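Local coordinates for glucose import ATP-binding protein GlcV (Sulfolobus solfataricus, PDB 1OXX) that hydrolyses ATP to power glucose uptake as the ATP-binding subunit of an ABC transporter, at residues 271-277 with 346-352. The protein carries 1 engineered substitution. Residues are numbered along the deposited sequence; the frame is centred on the assembly and turned at random.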
ATOM      1  N   ARG A 271      20.730 -22.966   6.221  1.00  8.00           N
ATOM      2  CA  ARG A 271      19.504 -23.077   5.447  1.00  5.78           C
ATOM      3  C   ARG A 271      19.154 -21.713   4.888  1.00  8.98           C
ATOM      4  O   ARG A 271      19.688 -20.692   5.322  1.00  8.02           O
ATOM      5  CB  ARG A 271      18.384 -23.612   6.327  1.00  8.05           C
ATOM      6  CG  ARG A 271      18.711 -24.985   6.908  1.00  8.25           C
ATOM      7  CD  ARG A 271      17.577 -25.589   7.704  1.00 16.49           C
ATOM      8  NE  ARG A 271      16.405 -25.877   6.890  1.00 14.21           N
ATOM      9  CZ  ARG A 271      16.293 -26.924   6.094  1.00 12.37           C
ATOM     10  NH1 ARG A 271      17.298 -27.786   5.985  1.00 18.57           N
ATOM     11  NH2 ARG A 271      15.176 -27.114   5.408  1.00 19.19           N
ATOM     12  N   ALA A 272      18.250 -21.698   3.920  1.00  5.49           N
ATOM     13  CA  ALA A 272      17.873 -20.459   3.251  1.00  8.21           C
ATOM     14  C   ALA A 272      16.397 -20.398   2.969  1.00  7.79           C
ATOM     15  O   ALA A 272      15.742 -21.419   2.819  1.00  7.84           O
ATOM     16  CB  ALA A 272      18.620 -20.322   1.940  1.00  7.19           C
ATOM     17  N   ILE A 273      15.894 -19.168   2.874  1.00  7.10           N
ATOM     18  CA  ILE A 273      14.540 -18.925   2.441  1.00  7.40           C
ATOM     19  C   ILE A 273      14.618 -18.461   0.995  1.00  8.29           C
ATOM     20  O   ILE A 273      15.383 -17.552   0.668  1.00  7.94           O
ATOM     21  CB  ILE A 273      13.888 -17.857   3.297  1.00  9.79           C
ATOM     22  CG1 ILE A 273      13.811 -18.331   4.752  1.00 16.07           C
ATOM     23  CG2 ILE A 273      12.509 -17.512   2.751  1.00 16.32           C
ATOM     24  CD1 ILE A 273      13.390 -17.257   5.726  1.00 30.27           C
ATOM     25  N   ILE A 274      13.862 -19.119   0.134  1.00  8.28           N
ATOM     26  CA  ILE A 274      13.778 -18.750  -1.262  1.00  7.23           C
ATOM     27  C   ILE A 274      12.457 -18.018  -1.462  1.00  6.74           C
ATOM     28  O   ILE A 274      11.422 -18.467  -0.984  1.00  7.07           O
ATOM     29  CB  ILE A 274      13.799 -20.031  -2.144  1.00  9.32           C
ATOM     30  CG1 ILE A 274      15.160 -20.721  -2.094  1.00 12.71           C
ATOM     31  CG2 ILE A 274      13.407 -19.717  -3.586  1.00  8.35           C
ATOM     32  CD1 ILE A 274      16.212 -19.992  -2.853  1.00  9.17           C
ATOM     33  N   GLY A 275      12.516 -16.905  -2.190  1.00  5.47           N
ATOM     34  CA  GLY A 275      11.342 -16.179  -2.618  1.00  5.87           C
ATOM     35  C   GLY A 275      11.271 -16.202  -4.128  1.00  5.95           C
ATOM     36  O   GLY A 275      12.226 -15.814  -4.806  1.00  7.51           O
ATOM     37  N   ILE A 276      10.154 -16.687  -4.666  1.00  5.06           N
ATOM     38  CA  ILE A 276       9.952 -16.680  -6.119  1.00  5.22           C
ATOM     39  C   ILE A 276       8.500 -16.302  -6.399  1.00  4.72           C
ATOM     40  O   ILE A 276       7.550 -16.953  -5.943  1.00  5.46           O
ATOM     41  CB  ILE A 276      10.396 -18.032  -6.792  1.00  5.75           C
ATOM     42  CG1 ILE A 276      10.416 -17.909  -8.325  1.00  5.92           C
ATOM     43  CG2 ILE A 276       9.552 -19.215  -6.343  1.00  7.54           C
ATOM     44  CD1 ILE A 276      11.639 -17.167  -8.880  1.00  7.95           C
ATOM     45  N   ARG A 277       8.325 -15.188  -7.096  1.00  3.54           N
ATOM     46  CA  ARG A 277       6.980 -14.717  -7.388  1.00  3.60           C
ATOM     47  C   ARG A 277       6.301 -15.608  -8.433  1.00  5.16           C
ATOM     48  O   ARG A 277       6.966 -16.209  -9.286  1.00  5.07           O
ATOM     49  CB  ARG A 277       7.025 -13.261  -7.829  1.00  4.59           C
ATOM     50  CG  ARG A 277       7.518 -12.316  -6.754  1.00  4.93           C
ATOM     51  CD  ARG A 277       7.169 -10.843  -7.043  1.00  4.71           C
ATOM     52  NE  ARG A 277       7.861  -9.962  -6.115  1.00  4.06           N
ATOM     53  CZ  ARG A 277       7.480  -9.723  -4.866  1.00  3.90           C
ATOM     54  NH1 ARG A 277       6.358 -10.247  -4.378  1.00  5.14           N
ATOM     55  NH2 ARG A 277       8.201  -8.905  -4.105  1.00  5.14           N
ATOM     56  N   LYS A 346      15.318 -13.565 -10.960  1.00  6.30           N
ATOM     57  CA  LYS A 346      14.242 -13.161 -10.060  1.00  6.93           C
ATOM     58  C   LYS A 346      14.185 -14.028  -8.804  1.00  6.07           C
ATOM     59  O   LYS A 346      13.315 -13.826  -7.960  1.00  7.22           O
ATOM     60  CB  LYS A 346      12.888 -13.179 -10.763  1.00  7.33           C
ATOM     61  CG  LYS A 346      12.791 -12.292 -11.969  1.00  8.72           C
ATOM     62  CD  LYS A 346      12.753 -10.840 -11.563  1.00 10.51           C
ATOM     63  CE  LYS A 346      12.652  -9.944 -12.792  1.00 16.87           C
ATOM     64  NZ  LYS A 346      12.560  -8.528 -12.415  1.00 19.50           N
ATOM     65  N   ILE A 347      15.104 -14.964  -8.644  1.00  6.56           N
ATOM     66  CA  ILE A 347      15.141 -15.727  -7.414  1.00  7.15           C
ATOM     67  C   ILE A 347      15.644 -14.837  -6.289  1.00  7.61           C
ATOM     68  O   ILE A 347      16.704 -14.207  -6.405  1.00 10.34           O
ATOM     69  CB  ILE A 347      16.091 -16.934  -7.535  1.00  6.21           C
ATOM     70  CG1 ILE A 347      15.696 -17.891  -8.670  1.00  5.79           C
ATOM     71  CG2 ILE A 347      16.211 -17.636  -6.190  1.00 10.30           C
ATOM     72  CD1 ILE A 347      16.797 -18.872  -9.066  1.00  7.43           C
ATOM     73  N   LYS A 348      14.874 -14.743  -5.218  1.00  4.37           N
ATOM     74  CA  LYS A 348      15.285 -14.008  -4.034  1.00  5.85           C
ATOM     75  C   LYS A 348      15.714 -15.018  -2.994  1.00  6.67           C
ATOM     76  O   LYS A 348      15.116 -16.092  -2.868  1.00  7.64           O
ATOM     77  CB  LYS A 348      14.157 -13.149  -3.511  1.00  6.93           C
ATOM     78  CG  LYS A 348      13.717 -12.092  -4.513  1.00  7.79           C
ATOM     79  CD  LYS A 348      12.255 -11.811  -4.389  1.00 10.33           C
ATOM     80  CE  LYS A 348      11.741 -10.757  -5.388  1.00  8.15           C
ATOM     81  NZ  LYS A 348      11.853 -11.078  -6.832  1.00  9.07           N
ATOM     82  N   VAL A 349      16.781 -14.708  -2.278  1.00  6.81           N
ATOM     83  CA  VAL A 349      17.270 -15.633  -1.269  1.00  6.05           C
ATOM     84  C   VAL A 349      17.681 -14.872  -0.029  1.00  6.41           C
ATOM     85  O   VAL A 349      18.233 -13.770  -0.118  1.00  7.78           O
ATOM     86  CB  VAL A 349      18.413 -16.534  -1.824  1.00  7.63           C
ATOM     87  CG1 VAL A 349      19.660 -15.731  -2.117  1.00  7.74           C
ATOM     88  CG2 VAL A 349      18.722 -17.684  -0.862  1.00  8.24           C
ATOM     89  N   PHE A 350      17.333 -15.447   1.116  1.00  5.70           N
ATOM     90  CA  PHE A 350      17.628 -14.870   2.430  1.00  6.21           C
ATOM     91  C   PHE A 350      18.149 -15.931   3.375  1.00  7.16           C
ATOM     92  O   PHE A 350      17.812 -17.114   3.253  1.00  7.92           O
ATOM     93  CB  PHE A 350      16.368 -14.259   3.043  1.00  7.88           C
ATOM     94  CG  PHE A 350      15.640 -13.322   2.119  1.00 10.13           C
ATOM     95  CD1 PHE A 350      14.608 -13.783   1.313  1.00  8.62           C
ATOM     96  CD2 PHE A 350      16.014 -11.995   2.038  1.00  8.83           C
ATOM     97  CE1 PHE A 350      13.967 -12.940   0.458  1.00 11.77           C
ATOM     98  CE2 PHE A 350      15.369 -11.149   1.185  1.00  8.69           C
ATOM     99  CZ  PHE A 350      14.339 -11.619   0.401  1.00  7.57           C
ATOM    100  N   GLU A 351      18.981 -15.516   4.320  1.00 12.68           N
ATOM    101  CA  GLU A 351      19.476 -16.449   5.318  1.00 11.73           C
ATOM    102  C   GLU A 351      18.315 -16.829   6.214  1.00 15.46           C
ATOM    103  O   GLU A 351      17.482 -15.994   6.544  1.00 16.87           O
ATOM    104  CB  GLU A 351      20.576 -15.810   6.173  1.00 13.22           C
ATOM    105  CG  GLU A 351      21.850 -15.515   5.408  1.00  9.58           C
ATOM    106  CD  GLU A 351      22.938 -14.936   6.287  1.00 29.79           C
ATOM    107  OE1 GLU A 351      23.823 -14.236   5.751  1.00 25.44           O
ATOM    108  OE2 GLU A 351      22.908 -15.187   7.510  1.00 29.10           O
ATOM    109  N   LYS A 352      18.246 -18.092   6.604  1.00 14.14           N
ATOM    110  CA  LYS A 352      17.267 -18.495   7.591  1.00 15.97           C
ATOM    111  C   LYS A 352      17.961 -18.374   8.944  1.00 25.51           C
ATOM    112  O   LYS A 352      18.971 -19.042   9.177  1.00 23.33           O
ATOM    113  CB  LYS A 352      16.792 -19.924   7.340  1.00 21.30           C
ATOM    114  CG  LYS A 352      16.038 -20.545   8.511  1.00 27.11           C
ATOM    115  CD  LYS A 352      14.575 -20.156   8.519  1.00 30.19           C
ATOM    116  CE  LYS A 352      13.837 -20.853   9.655  1.00 41.41           C
ATOM    117  NZ  LYS A 352      14.163 -22.309   9.730  1.00 38.22           N
TER
HETATM  118  O   HOH W   1      20.362 -21.354   8.792  1.00 28.42           O
HETATM  119  O   HOH W   2      10.514 -13.650  -8.032  1.00  9.05           O
HETATM  120  O   HOH W   3      10.053  -9.554  -8.248  1.00  9.66           O
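Ile273 and Phe350, like Gly275 and Lys348, form antiparallel hydrogen-bonded pairs that zip strand 348-351 onto strand 271-276 as the outermost strand, within this chain, of a five-stranded antiparallel sheet in the C-terminal part of GlcV. Strand 245-252 flanks 271-276 on its other edge. The axes of the two short strands come within 4.6 Å, their N-to-C directions 151° apart. Among the four bonds of these pairs, Gly275 N to Lys348 O is nearly straight (174° at the hydrogen), although the donor stands above the carbonyl plane; Phe350 N and Lys348 N lie in the planes of the carbonyls they reach. Further along the pairing, Lys352 N reaches Arg271 O at 3.2 Å.

Apolar contacts continue on one face, where Ile274 CD1 meets Val349 CG2 at 3.9 Å and also touches Ile347 CG2. Ala272 CB touches the same Val349 methyl, which stands anti to the Val349 backbone N (chi1 68°, measured to CG1). On the other face, Ile273 and Phe350 both pack against Ile235 of helix 235-241. Lys348 extends from this face along Gly275, its CB 3.5 Å from Gly275 O, and its CE obliquely approaches the Arg277 guanidinium.

Polar ends gather at both limits of the pairing. Glu248 on strand 245-252 forms salt bridges with both Arg271 and Lys352. The Arg277 guanidinium also donates to backbone carbonyls of Tyr229, Ala238 and Glu243 and makes a cation-pi contact with Tyr229. Although Arg277 NE and Lys348 NZ carry like charges, water bridges them. A methionine in place of Lys348 would probably keep much of the chain packing but leave two waters without their ammonium donor. One of these waters also accepts from Arg277 N and donates to Lys346 O, each at 2.8 Å; the other sits in plane at the guanidinium edge, 3.1 Å from Arg277 NE.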